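Local coordinates for protein putative alpha-N-acetylgalactosaminidase (Bacillus halodurans C-125, PDB 3CC1) that probably acts as a glycoside hydrolase that removes terminal alpha-linked N-acetylgalactosamine from glycoconjugates, at residues G161-Y166 / Q203-A208; S168-Y173 / R211-S216; E197-I202 / L215-G220; R116-Q121 / R137-T142. All blocks are in the same frame, centred on the assembly; numbering follows the deposited sequence.

Contact 1 (G161-Y166 / Q203-A208); sequences GAQSYY and QRAIQA. With SO4 (sulfate ion), chain D.
Gln163 OE1 is gripped by two donors. Arg204 NE reaches it at 3.3 Å with a nearly straight N-H...O angle of 171°, and a water donates to the same oxygen at 2.6 Å while weakly accepting from NE. NE stands above the carbonyl plane of the amide, whereas OE1 lies at the edge of the guanidinium and in its plane, with the two flat groups steeply turned against each other. A bend at chi2 (65°) swings the amide of Gln163 across to Arg204, and NE2 bonds Met201 O and Asn167 OD1. A leucine here would probably leave Arg204 NE without its amide partner and Met201 O without the NE2 donor. Deeper in, the Ala205 methyl packs against the Tyr166 backbone, 3.4 Å from CB to Tyr166 O, and on Tyr166 CB at 3.9 Å. At the start of helix 162-175 a sulfate ion, probably from the crystallisation liquor, takes hydrogen bonds from Gly161 N, Ser164 N and Ser164 OG (OG to O4 2.6 Å), a setting the helix dipole would probably favour. The helical segments 162-166 and 203-208 run at 49° to each other, with Tyr166 touching Met201 and Ile202 of helix 196-208 and Val155 of strand 152-155.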
loop_
_atom_site.group_PDB
_atom_site.type_symbol
_atom_site.label_atom_id
_atom_site.label_comp_id
_atom_site.label_asym_id
_atom_site.label_seq_id
_atom_site.Cartn_x
_atom_site.Cartn_y
_atom_site.Cartn_z
ATOM N N GLY A 161 12.892 37.594 23.896
ATOM C CA GLY A 161 11.824 38.397 23.274
ATOM C C GLY A 161 10.817 37.619 22.456
ATOM O O GLY A 161 9.775 38.155 22.057
ATOM N N ALA A 162 11.116 36.341 22.199
ATOM C CA ALA A 162 10.241 35.495 21.388
ATOM C C ALA A 162 8.907 35.229 22.104
ATOM O O ALA A 162 7.808 35.319 21.496
ATOM C CB ALA A 162 10.953 34.163 21.040
ATOM N N GLN A 163 8.993 34.878 23.387
ATOM C CA GLN A 163 7.808 34.589 24.181
ATOM C C GLN A 163 6.979 35.866 24.304
ATOM O O GLN A 163 5.749 35.839 24.276
ATOM C CB GLN A 163 8.185 34.073 25.582
ATOM C CG GLN A 163 6.960 33.732 26.416
ATOM C CD GLN A 163 6.186 32.581 25.834
ATOM O OE1 GLN A 163 6.707 31.462 25.746
ATOM N NE2 GLN A 163 4.939 32.828 25.443
ATOM N N SER A 164 7.671 36.995 24.407
ATOM C CA SER A 164 7.001 38.297 24.545
ATOM C C SER A 164 6.156 38.606 23.326
ATOM O O SER A 164 5.027 39.111 23.437
ATOM C CB SER A 164 8.002 39.434 24.761
ATOM O OG SER A 164 8.617 39.324 26.028
ATOM N N TYR A 165 6.702 38.300 22.159
ATOM C CA TYR A 165 5.945 38.463 20.917
ATOM C C TYR A 165 4.651 37.678 20.928
ATOM O O TYR A 165 3.580 38.226 20.675
ATOM C CB TYR A 165 6.777 38.088 19.689
ATOM C CG TYR A 165 5.991 38.333 18.453
ATOM C CD1 TYR A 165 5.653 39.626 18.080
ATOM C CD2 TYR A 165 5.466 37.293 17.722
ATOM C CE1 TYR A 165 4.840 39.876 16.970
ATOM C CE2 TYR A 165 4.682 37.531 16.593
ATOM C CZ TYR A 165 4.348 38.810 16.224
ATOM O OH TYR A 165 3.564 39.033 15.076
ATOM N N TYR A 166 4.738 36.394 21.249
ATOM C CA TYR A 166 3.536 35.561 21.281
ATOM C C TYR A 166 2.575 36.029 22.369
ATOM O O TYR A 166 1.375 36.056 22.179
ATOM C CB TYR A 166 3.904 34.055 21.367
ATOM C CG TYR A 166 4.196 33.445 19.997
ATOM C CD1 TYR A 166 3.262 33.503 18.996
ATOM C CD2 TYR A 166 5.409 32.835 19.706
ATOM C CE1 TYR A 166 3.491 32.943 17.763
ATOM C CE2 TYR A 166 5.656 32.268 18.457
ATOM C CZ TYR A 166 4.701 32.321 17.493
ATOM O OH TYR A 166 4.934 31.746 16.248
ATOM N N GLN A 203 1.387 28.128 23.569
ATOM C CA GLN A 203 0.558 27.571 24.634
ATOM C C GLN A 203 0.650 28.408 25.906
ATOM O O GLN A 203 -0.359 28.720 26.555
ATOM C CB GLN A 203 0.911 26.110 24.887
ATOM C CG GLN A 203 0.414 25.179 23.781
ATOM C CD GLN A 203 0.914 23.753 23.944
ATOM O OE1 GLN A 203 2.017 23.528 24.425
ATOM N NE2 GLN A 203 0.094 22.785 23.539
ATOM N N ARG A 204 1.866 28.817 26.229
ATOM C CA ARG A 204 2.098 29.675 27.373
ATOM C C ARG A 204 1.452 31.042 27.213
ATOM O O ARG A 204 0.937 31.606 28.181
ATOM C CB ARG A 204 3.598 29.831 27.622
ATOM C CG ARG A 204 4.192 28.572 28.159
ATOM C CD ARG A 204 5.557 28.812 28.743
ATOM N NE ARG A 204 6.558 28.831 27.692
ATOM C CZ ARG A 204 7.320 27.788 27.385
ATOM N NH1 ARG A 204 7.189 26.652 28.050
ATOM N NH2 ARG A 204 8.204 27.882 26.400
ATOM N N ALA A 205 1.488 31.560 25.982
ATOM C CA ALA A 205 0.931 32.876 25.653
ATOM C C ALA A 205 -0.573 32.881 25.799
ATOM O O ALA A 205 -1.141 33.763 26.431
ATOM C CB ALA A 205 1.337 33.307 24.214
ATOM N N ILE A 206 -1.234 31.888 25.226
ATOM C CA ILE A 206 -2.694 31.836 25.329
ATOM C C ILE A 206 -3.094 31.660 26.803
ATOM O O ILE A 206 -4.086 32.204 27.281
ATOM C CB ILE A 206 -3.310 30.773 24.386
ATOM C CG1 ILE A 206 -4.788 31.044 24.207
ATOM C CG2 ILE A 206 -3.098 29.345 24.897
ATOM C CD1 ILE A 206 -5.422 30.237 23.096
ATOM N N GLN A 207 -2.293 30.916 27.536
ATOM C CA GLN A 207 -2.592 30.657 28.945
ATOM C C GLN A 207 -2.411 31.919 29.784
ATOM O O GLN A 207 -3.064 32.089 30.793
ATOM C CB GLN A 207 -1.742 29.513 29.507
ATOM C CG GLN A 207 -2.329 28.106 29.218
ATOM N N ALA A 208 -1.550 32.821 29.352
ATOM C CA ALA A 208 -1.262 34.022 30.131
ATOM C C ALA A 208 -2.110 35.234 29.707
ATOM O O ALA A 208 -1.998 36.299 30.295
ATOM C CB ALA A 208 0.202 34.367 30.031
HETATM S S SO4 D . 11.035 36.793 26.857
HETATM O O1 SO4 D . 10.290 35.913 27.751
HETATM O O2 SO4 D . 12.216 36.178 26.269
HETATM O O3 SO4 D . 11.498 37.947 27.595
HETATM O O4 SO4 D . 10.179 37.301 25.780
HETATM O O HOH W 1 8.594 30.570 27.239
#

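Contact 2 (S168-Y173 / R211-S216); sequences SLFELY and RPMVLS
Met213, built as selenomethionine, meets Phe170 edge-on: its SE lies 4.0 Å from Phe170 CD1, in the plane of the ring and 5.3 Å from the ring centroid. This is a Met-aromatic contact of the in-plane kind, in which the chalcogen faces the ring's hydrogens instead of its pi cloud. The chain of Met213 runs extended toward the helix and then turns at its last torsion (chi3 -66°), which sends the methyl CE away from the ring to the backbone of the next helical turn, 3.9 Å from Tyr173 C and 4.2 Å from Tyr173 CB. Phe170 is boxed in from other directions as well: Tyr173 CD2 sits 4.0 Å above one face, offset toward the rim, and Val181, Ala205 and Ile206 touch the side chain. The setting is consistent with the TIM barrel of the alpha-galactosidase A family, with helix 162-175 packed outside the parallel strands and Met213 immediately preceding strand 214-216, which pairs with strand 180-184. Toward the start of segment 211-216 the contact loosens. Arg211, partly exposed, adds little to the interface and directs its guanidinium elsewhere, to a salt bridge between NH2 and Asp179 and a hydrogen bond from NE to Val178 O. A short polyethylene glycol fragment, probably from the crystallisation liquor, lies beside this edge and accepts a hydrogen bond from Met213 N.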
loop_
_atom_site.group_PDB
_atom_site.type_symbol
_atom_site.label_atom_id
_atom_site.label_comp_id
_atom_site.label_asym_id
_atom_site.label_seq_id
_atom_site.Cartn_x
_atom_site.Cartn_y
_atom_site.Cartn_z
ATOM N N SER A 168 2.144 39.018 23.332
ATOM C CA SER A 168 1.537 40.239 22.783
ATOM C C SER A 168 0.416 39.929 21.792
ATOM O O SER A 168 -0.532 40.679 21.693
ATOM C CB SER A 168 2.589 41.165 22.129
ATOM O OG SER A 168 2.922 40.799 20.786
ATOM N N LEU A 169 0.511 38.811 21.066
ATOM C CA LEU A 169 -0.558 38.483 20.079
ATOM C C LEU A 169 -1.814 38.065 20.821
ATOM O O LEU A 169 -2.927 38.499 20.517
ATOM C CB LEU A 169 -0.119 37.347 19.138
ATOM C CG LEU A 169 1.056 37.587 18.190
ATOM C CD1 LEU A 169 1.101 36.410 17.227
ATOM C CD2 LEU A 169 0.902 38.918 17.439
ATOM N N PHE A 170 -1.636 37.206 21.806
ATOM C CA PHE A 170 -2.779 36.674 22.563
ATOM C C PHE A 170 -3.409 37.724 23.489
ATOM O O PHE A 170 -4.617 37.711 23.699
ATOM C CB PHE A 170 -2.432 35.363 23.247
ATOM C CG PHE A 170 -2.355 34.224 22.255
ATOM C CD1 PHE A 170 -3.515 33.582 21.852
ATOM C CD2 PHE A 170 -1.160 33.909 21.622
ATOM C CE1 PHE A 170 -3.478 32.586 20.890
ATOM C CE2 PHE A 170 -1.102 32.918 20.638
ATOM C CZ PHE A 170 -2.266 32.256 20.270
ATOM N N GLU A 171 -2.622 38.697 23.928
ATOM C CA GLU A 171 -3.196 39.890 24.572
ATOM C C GLU A 171 -4.085 40.659 23.618
ATOM O O GLU A 171 -5.187 41.077 23.974
ATOM C CB GLU A 171 -2.104 40.810 25.101
ATOM C CG GLU A 171 -1.439 40.300 26.358
ATOM C CD GLU A 171 -0.115 41.038 26.680
ATOM O OE1 GLU A 171 0.137 42.134 26.080
ATOM O OE2 GLU A 171 0.670 40.505 27.528
ATOM N N LEU A 172 -3.617 40.853 22.393
ATOM C CA LEU A 172 -4.415 41.525 21.375
ATOM C C LEU A 172 -5.732 40.779 21.096
ATOM O O LEU A 172 -6.823 41.372 21.043
ATOM C CB LEU A 172 -3.601 41.699 20.087
ATOM C CG LEU A 172 -4.224 42.531 18.975
ATOM C CD1 LEU A 172 -4.636 43.956 19.472
ATOM C CD2 LEU A 172 -3.212 42.586 17.815
ATOM N N TYR A 173 -5.632 39.473 20.934
ATOM C CA TYR A 173 -6.793 38.655 20.631
ATOM C C TYR A 173 -7.768 38.675 21.821
ATOM O O TYR A 173 -8.986 38.698 21.628
ATOM C CB TYR A 173 -6.395 37.222 20.227
ATOM C CG TYR A 173 -5.423 37.158 19.068
ATOM C CD1 TYR A 173 -5.389 38.165 18.123
ATOM C CD2 TYR A 173 -4.530 36.101 18.935
ATOM C CE1 TYR A 173 -4.479 38.139 17.073
ATOM C CE2 TYR A 173 -3.586 36.069 17.888
ATOM C CZ TYR A 173 -3.576 37.078 16.959
ATOM O OH TYR A 173 -2.712 37.073 15.891
ATOM N N ARG A 211 -7.862 35.762 29.151
ATOM C CA ARG A 211 -9.216 35.497 28.648
ATOM C C ARG A 211 -9.362 34.027 28.279
ATOM O O ARG A 211 -8.532 33.500 27.561
ATOM C CB ARG A 211 -9.513 36.356 27.416
ATOM C CG ARG A 211 -10.838 36.046 26.783
ATOM C CD ARG A 211 -11.084 36.830 25.516
ATOM N NE ARG A 211 -12.415 36.522 25.006
ATOM C CZ ARG A 211 -13.537 37.085 25.464
ATOM N NH1 ARG A 211 -13.470 38.000 26.410
ATOM N NH2 ARG A 211 -14.720 36.759 24.984
ATOM N N PRO A 212 -10.421 33.362 28.752
ATOM C CA PRO A 212 -10.613 31.974 28.330
ATOM C C PRO A 212 -10.708 31.878 26.826
ATOM O O PRO A 212 -11.473 32.607 26.183
ATOM C CB PRO A 212 -11.943 31.584 28.972
ATOM C CG PRO A 212 -12.120 32.569 30.086
ATOM C CD PRO A 212 -11.498 33.830 29.633
HETATM N N MSE A 213 -9.937 30.952 26.283
HETATM C CA MSE A 213 -9.708 30.888 24.860
HETATM C C MSE A 213 -9.226 29.498 24.431
HETATM O O MSE A 213 -8.281 28.956 24.990
HETATM C CB MSE A 213 -8.683 31.981 24.473
HETATM C CG MSE A 213 -8.784 32.441 23.029
HETATM SE SE MSE A 213 -7.418 33.690 22.460
HETATM C CE MSE A 213 -7.948 35.147 23.581
ATOM N N VAL A 214 -9.881 28.932 23.424
ATOM C CA VAL A 214 -9.528 27.602 22.945
ATOM C C VAL A 214 -8.391 27.708 21.922
ATOM O O VAL A 214 -8.395 28.582 21.059
ATOM C CB VAL A 214 -10.745 26.868 22.351
ATOM C CG1 VAL A 214 -10.287 25.522 21.686
ATOM C CG2 VAL A 214 -11.778 26.650 23.423
ATOM N N LEU A 215 -7.402 26.843 22.077
ATOM C CA LEU A 215 -6.300 26.748 21.151
ATOM C C LEU A 215 -6.431 25.473 20.352
ATOM O O LEU A 215 -6.546 24.382 20.893
ATOM C CB LEU A 215 -4.955 26.734 21.876
ATOM C CG LEU A 215 -3.732 26.656 20.934
ATOM C CD1 LEU A 215 -3.715 27.886 20.033
ATOM C CD2 LEU A 215 -2.443 26.499 21.757
ATOM N N SER A 216 -6.387 25.614 19.043
ATOM C CA SER A 216 -6.405 24.472 18.172
ATOM C C SER A 216 -5.145 24.493 17.332
ATOM O O SER A 216 -4.785 25.527 16.752
ATOM C CB SER A 216 -7.641 24.579 17.307
ATOM O OG SER A 216 -7.674 23.530 16.385
#

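Contact 3 (E197-I202 / L215-G220); sequences EEIKMI and LSLSPG. With SO4 (sulfate ion), chain C.
Leu217, whose CD1 touches Ile199 CG2 at 3.6 Å, does so from an unusual backbone conformation (phi -107°, psi -126°) that breaks the extended course of the strand just behind it. Its side chain still points at the helix and meets Ile199 methyl to methyl, obliquely. One helical turn further on, Ile202 repeats the arrangement with Leu215: its single methyl CG2 touches both branches of the leucine, 3.9 Å from Leu215 CD2 and 4.0 Å from Leu215 CD1, the two side chains crossing at about a right angle. In both isoleucines CG1 lies beside the backbone N (chi1 -72° in Ile199), which puts CG2 anti to that N and at the interface. Val183 of the adjoining strand and Gln203 of the helix flank both leucines. On the helix's exposed side, Lys200 NZ and Glu197 OE2 form a salt bridge at 3.4 Å with a weak hydrogen bond. Beyond the kink, Ser218 OG donates to a sulfate ion at 2.7 Å (to its O4), an anion held also by the backbone N of Asp185, Ile186 and Ala187 and by Arg190 of the second subunit. Helix packed on strand by branched aliphatic side chains is the usual make-up of a beta-alpha-beta unit, here strand 180-184, helix 196-208 and strand 214-216 of the TIM barrel.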
loop_
_atom_site.group_PDB
_atom_site.type_symbol
_atom_site.label_atom_id
_atom_site.label_comp_id
_atom_site.label_asym_id
_atom_site.label_seq_id
_atom_site.Cartn_x
_atom_site.Cartn_y
_atom_site.Cartn_z
ATOM N N GLU A 197 8.995 23.618 20.073
ATOM C CA GLU A 197 9.310 24.689 21.034
ATOM C C GLU A 197 8.496 25.963 20.777
ATOM O O GLU A 197 8.142 26.668 21.708
ATOM C CB GLU A 197 10.805 25.004 21.042
ATOM C CG GLU A 197 11.655 23.882 21.631
ATOM C CD GLU A 197 11.223 23.518 23.072
ATOM O OE1 GLU A 197 10.880 24.429 23.868
ATOM O OE2 GLU A 197 11.213 22.311 23.409
ATOM N N GLU A 198 8.193 26.229 19.510
ATOM C CA GLU A 198 7.368 27.365 19.138
ATOM C C GLU A 198 5.934 27.113 19.623
ATOM O O GLU A 198 5.277 28.020 20.139
ATOM C CB GLU A 198 7.420 27.615 17.623
ATOM C CG GLU A 198 6.968 28.989 17.234
ATOM C CD GLU A 198 7.290 29.418 15.781
ATOM O OE1 GLU A 198 7.797 28.614 14.969
ATOM O OE2 GLU A 198 7.002 30.599 15.466
ATOM N N ILE A 199 5.479 25.859 19.524
ATOM C CA ILE A 199 4.167 25.466 20.096
ATOM C C ILE A 199 4.085 25.721 21.589
ATOM O O ILE A 199 3.079 26.198 22.079
ATOM C CB ILE A 199 3.811 23.951 19.841
ATOM C CG1 ILE A 199 3.455 23.733 18.347
ATOM C CG2 ILE A 199 2.647 23.485 20.773
ATOM C CD1 ILE A 199 3.568 22.268 17.940
ATOM N N LYS A 200 5.134 25.381 22.311
ATOM C CA LYS A 200 5.126 25.580 23.763
ATOM C C LYS A 200 4.943 27.067 24.102
ATOM O O LYS A 200 4.211 27.412 25.041
ATOM C CB LYS A 200 6.386 25.012 24.413
ATOM C CG LYS A 200 6.585 23.489 24.257
ATOM C CD LYS A 200 7.829 23.051 25.060
ATOM C CE LYS A 200 8.259 21.592 24.852
ATOM N NZ LYS A 200 9.243 21.167 25.937
HETATM N N MSE A 201 5.564 27.949 23.317
HETATM C CA MSE A 201 5.413 29.400 23.548
HETATM C C MSE A 201 3.977 29.866 23.304
HETATM O O MSE A 201 3.465 30.676 24.052
HETATM C CB MSE A 201 6.344 30.212 22.647
HETATM C CG MSE A 201 7.787 30.099 23.058
HETATM SE SE MSE A 201 8.965 31.347 22.140
HETATM C CE MSE A 201 8.509 30.983 20.301
ATOM N N ILE A 202 3.363 29.357 22.226
ATOM C CA ILE A 202 1.996 29.717 21.874
ATOM C C ILE A 202 1.114 29.303 23.043
ATOM O O ILE A 202 0.253 30.038 23.500
ATOM C CB ILE A 202 1.556 29.102 20.517
ATOM C CG1 ILE A 202 2.339 29.796 19.382
ATOM C CG2 ILE A 202 0.022 29.207 20.342
ATOM C CD1 ILE A 202 2.395 29.043 18.042
ATOM N N LEU A 215 -7.402 26.843 22.077
ATOM C CA LEU A 215 -6.300 26.748 21.151
ATOM C C LEU A 215 -6.431 25.473 20.352
ATOM O O LEU A 215 -6.546 24.382 20.893
ATOM C CB LEU A 215 -4.955 26.734 21.876
ATOM C CG LEU A 215 -3.732 26.656 20.934
ATOM C CD1 LEU A 215 -3.715 27.886 20.033
ATOM C CD2 LEU A 215 -2.443 26.499 21.757
ATOM N N SER A 216 -6.387 25.614 19.043
ATOM C CA SER A 216 -6.405 24.472 18.172
ATOM C C SER A 216 -5.145 24.493 17.332
ATOM O O SER A 216 -4.785 25.527 16.752
ATOM C CB SER A 216 -7.641 24.579 17.307
ATOM O OG SER A 216 -7.674 23.530 16.385
ATOM N N LEU A 217 -4.446 23.370 17.302
ATOM C CA LEU A 217 -3.199 23.285 16.553
ATOM C C LEU A 217 -3.405 22.450 15.280
ATOM O O LEU A 217 -4.299 22.757 14.461
ATOM C CB LEU A 217 -2.079 22.747 17.432
ATOM C CG LEU A 217 -1.755 23.701 18.601
ATOM C CD1 LEU A 217 -0.751 23.090 19.518
ATOM C CD2 LEU A 217 -1.292 25.088 18.147
ATOM N N SER A 218 -2.592 21.420 15.069
ATOM C CA SER A 218 -2.744 20.612 13.832
ATOM C C SER A 218 -2.548 19.133 14.100
ATOM O O SER A 218 -1.529 18.573 13.760
ATOM C CB SER A 218 -1.799 21.120 12.714
ATOM O OG SER A 218 -2.010 20.397 11.505
ATOM N N PRO A 219 -3.530 18.492 14.757
ATOM C CA PRO A 219 -3.326 17.128 15.246
ATOM C C PRO A 219 -3.492 16.095 14.151
ATOM O O PRO A 219 -3.173 14.914 14.347
ATOM C CB PRO A 219 -4.426 16.978 16.317
ATOM C CG PRO A 219 -5.526 17.866 15.843
ATOM C CD PRO A 219 -4.834 19.045 15.156
ATOM N N GLY A 220 -3.972 16.533 13.001
ATOM C CA GLY A 220 -4.363 15.589 11.939
ATOM C C GLY A 220 -5.698 14.910 12.271
ATOM O O GLY A 220 -6.327 15.210 13.299
HETATM S S SO4 C . -0.722 22.772 9.319
HETATM O O1 SO4 C . 0.583 22.369 8.793
HETATM O O2 SO4 C . -1.219 24.025 8.690
HETATM O O3 SO4 C . -0.494 23.074 10.736
HETATM O O4 SO4 C . -1.713 21.721 9.167
#

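Contact 4 (R116-Q121 / R137-T142); sequences RGIPRQ and REIAHT
A small three-stranded antiparallel sheet, lying beyond the end of barrel strand 109-115, brings Ile118 against Ile139 and Ala140. Its outer strands, 118-119 and 140-141, flank strand 152-155: Ile118 pairs through its backbone with Tyr153, and His141 with Gly154. The two outer strands therefore do not bond each other here, and their meeting is made by side chains, with Ile118 and Ala140 opposite each other at a CA-to-CA distance of 7.0 Å. The contact is small, about 114 Å² of buried surface, and purely apolar. Ile118 uses both of its branches. The long one, with CG1 trans to the backbone N (chi1 -175°), stretches out to end at Ile139, CD1 on CD1 at 3.9 Å, the two side chains crossing at about a right angle. Ile139, in a short, weakly bonded helical turn, has the less common first torsion (chi1 69°), in which CG1 stands between its own N and carbonyl carbon. Tyr165 of helix 162-175 packs on both isoleucines, Val155 on Ile118, and Val123 on Ile118 and Ala140, extending the apolar cluster. At the barrel end of the segment Arg116 turns to charge instead, forming salt bridges with Glu198 and Asp185. The shorter branch of Ile118 completes the contact, its CG2 lying 4.0 Å from Ala140 CB.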
loop_
_atom_site.group_PDB
_atom_site.type_symbol
_atom_site.label_atom_id
_atom_site.label_comp_id
_atom_site.label_asym_id
_atom_site.label_seq_id
_atom_site.Cartn_x
_atom_site.Cartn_y
_atom_site.Cartn_z
ATOM N N ARG A 116 1.494 30.587 12.012
ATOM C CA ARG A 116 2.645 30.519 12.875
ATOM C C ARG A 116 3.652 31.589 12.498
ATOM O O ARG A 116 3.926 31.799 11.314
ATOM C CB ARG A 116 3.320 29.169 12.690
ATOM C CG ARG A 116 4.600 28.976 13.476
ATOM C CD ARG A 116 5.330 27.692 13.049
ATOM N NE ARG A 116 5.778 27.721 11.665
ATOM C CZ ARG A 116 7.009 28.066 11.275
ATOM N NH1 ARG A 116 7.909 28.441 12.153
ATOM N NH2 ARG A 116 7.332 28.066 10.004
ATOM N N GLY A 117 4.245 32.191 13.527
ATOM C CA GLY A 117 5.401 33.083 13.364
ATOM C C GLY A 117 5.119 34.564 13.514
ATOM O O GLY A 117 4.201 35.007 14.225
ATOM N N ILE A 118 5.934 35.331 12.815
ATOM C CA ILE A 118 5.912 36.766 12.892
ATOM C C ILE A 118 5.979 37.294 11.449
ATOM O O ILE A 118 6.651 36.725 10.622
ATOM C CB ILE A 118 7.145 37.279 13.706
ATOM C CG1 ILE A 118 7.081 38.793 13.909
ATOM C CG2 ILE A 118 8.479 36.867 13.033
ATOM C CD1 ILE A 118 8.093 39.331 14.940
ATOM N N PRO A 119 5.263 38.372 11.137
ATOM C CA PRO A 119 5.203 38.696 9.727
ATOM C C PRO A 119 6.549 39.081 9.156
ATOM O O PRO A 119 7.341 39.715 9.806
ATOM C CB PRO A 119 4.254 39.907 9.701
ATOM C CG PRO A 119 3.374 39.705 10.895
ATOM C CD PRO A 119 4.304 39.181 11.939
ATOM N N ARG A 120 6.788 38.712 7.914
ATOM C CA ARG A 120 8.020 39.109 7.288
ATOM C C ARG A 120 8.118 40.639 7.240
ATOM O O ARG A 120 9.186 41.217 7.252
ATOM C CB ARG A 120 8.058 38.538 5.865
ATOM C CG ARG A 120 8.103 37.021 5.823
ATOM C CD ARG A 120 8.548 36.596 4.433
ATOM N NE ARG A 120 8.403 35.169 4.276
ATOM C CZ ARG A 120 8.762 34.515 3.178
ATOM N NH1 ARG A 120 9.340 35.164 2.189
ATOM N NH2 ARG A 120 8.537 33.230 3.068
ATOM N N GLN A 121 6.957 41.260 7.123
ATOM C CA GLN A 121 6.806 42.706 7.078
ATOM C C GLN A 121 7.300 43.369 8.383
ATOM O O GLN A 121 7.897 44.453 8.347
ATOM C CB GLN A 121 5.353 43.036 6.823
ATOM C CG GLN A 121 5.094 44.518 6.615
ATOM C CD GLN A 121 3.634 44.763 6.184
ATOM O OE1 GLN A 121 3.188 44.240 5.181
ATOM N NE2 GLN A 121 2.916 45.563 6.946
ATOM N N ARG A 137 13.589 41.639 14.124
ATOM C CA ARG A 137 14.784 41.047 13.535
ATOM C C ARG A 137 15.565 40.241 14.537
ATOM O O ARG A 137 16.303 39.330 14.164
ATOM C CB ARG A 137 15.692 42.102 12.925
ATOM C CG ARG A 137 15.059 42.764 11.734
ATOM C CD ARG A 137 15.979 43.797 11.101
ATOM N NE ARG A 137 15.300 44.380 9.954
ATOM C CZ ARG A 137 15.874 45.194 9.089
ATOM N NH1 ARG A 137 17.149 45.520 9.246
ATOM N NH2 ARG A 137 15.187 45.667 8.063
ATOM N N GLU A 138 15.408 40.570 15.808
ATOM C CA GLU A 138 16.185 39.914 16.854
ATOM C C GLU A 138 15.562 38.618 17.336
ATOM O O GLU A 138 16.191 37.872 18.071
ATOM C CB GLU A 138 16.387 40.857 18.031
ATOM C CG GLU A 138 17.222 42.043 17.642
ATOM C CD GLU A 138 17.373 43.088 18.757
ATOM O OE1 GLU A 138 16.379 43.533 19.353
ATOM O OE2 GLU A 138 18.520 43.472 19.020
ATOM N N ILE A 139 14.323 38.371 16.922
ATOM C CA ILE A 139 13.598 37.190 17.355
ATOM C C ILE A 139 13.186 36.285 16.198
ATOM O O ILE A 139 12.820 35.155 16.444
ATOM C CB ILE A 139 12.374 37.515 18.274
ATOM C CG1 ILE A 139 11.240 38.220 17.506
ATOM C CG2 ILE A 139 12.822 38.324 19.497
ATOM C CD1 ILE A 139 9.781 38.084 18.196
ATOM N N ALA A 140 13.254 36.759 14.954
ATOM C CA ALA A 140 12.812 35.978 13.802
ATOM C C ALA A 140 13.841 34.928 13.434
ATOM O O ALA A 140 15.046 35.055 13.662
ATOM C CB ALA A 140 12.491 36.868 12.566
ATOM N N HIS A 141 13.328 33.847 12.908
ATOM C CA HIS A 141 14.138 32.775 12.394
ATOM C C HIS A 141 13.869 32.749 10.894
ATOM O O HIS A 141 12.949 32.100 10.453
ATOM C CB HIS A 141 13.668 31.490 13.045
ATOM C CG HIS A 141 14.660 30.385 12.961
ATOM N ND1 HIS A 141 14.346 29.082 13.290
ATOM C CD2 HIS A 141 15.958 30.382 12.560
ATOM C CE1 HIS A 141 15.413 28.321 13.090
ATOM N NE2 HIS A 141 16.403 29.084 12.646
ATOM N N THR A 142 14.648 33.512 10.126
ATOM C CA THR A 142 14.300 33.769 8.733
ATOM C C THR A 142 14.504 32.552 7.815
ATOM O O THR A 142 14.037 32.532 6.686
ATOM C CB THR A 142 15.028 35.013 8.185
ATOM O OG1 THR A 142 16.419 34.810 8.319
ATOM C CG2 THR A 142 14.614 36.264 8.948
#

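Along the chain contact 4 closes first; contact 1 then alternates with contacts 2 and 3, which end together on residues 211-220. Contacts 1 and 2 share helix 162-175, contacts 1 and 3 share helix 196-208, and contacts 2 and 3 share strand 214-216 with Leu215 and Ser216, their centres about 9 to 13 Å apart. The three thus fasten two successive helices to each other and to that strand of the barrel. Contact 4 sits in the small antiparallel sheet, about 14 Å from contact 1 and about 17 Å from contact 3 between centres. Glu198 links all three, with a salt bridge to Arg116 and hydrogen bonds to Tyr166 OH and to Val155 N of the small sheet.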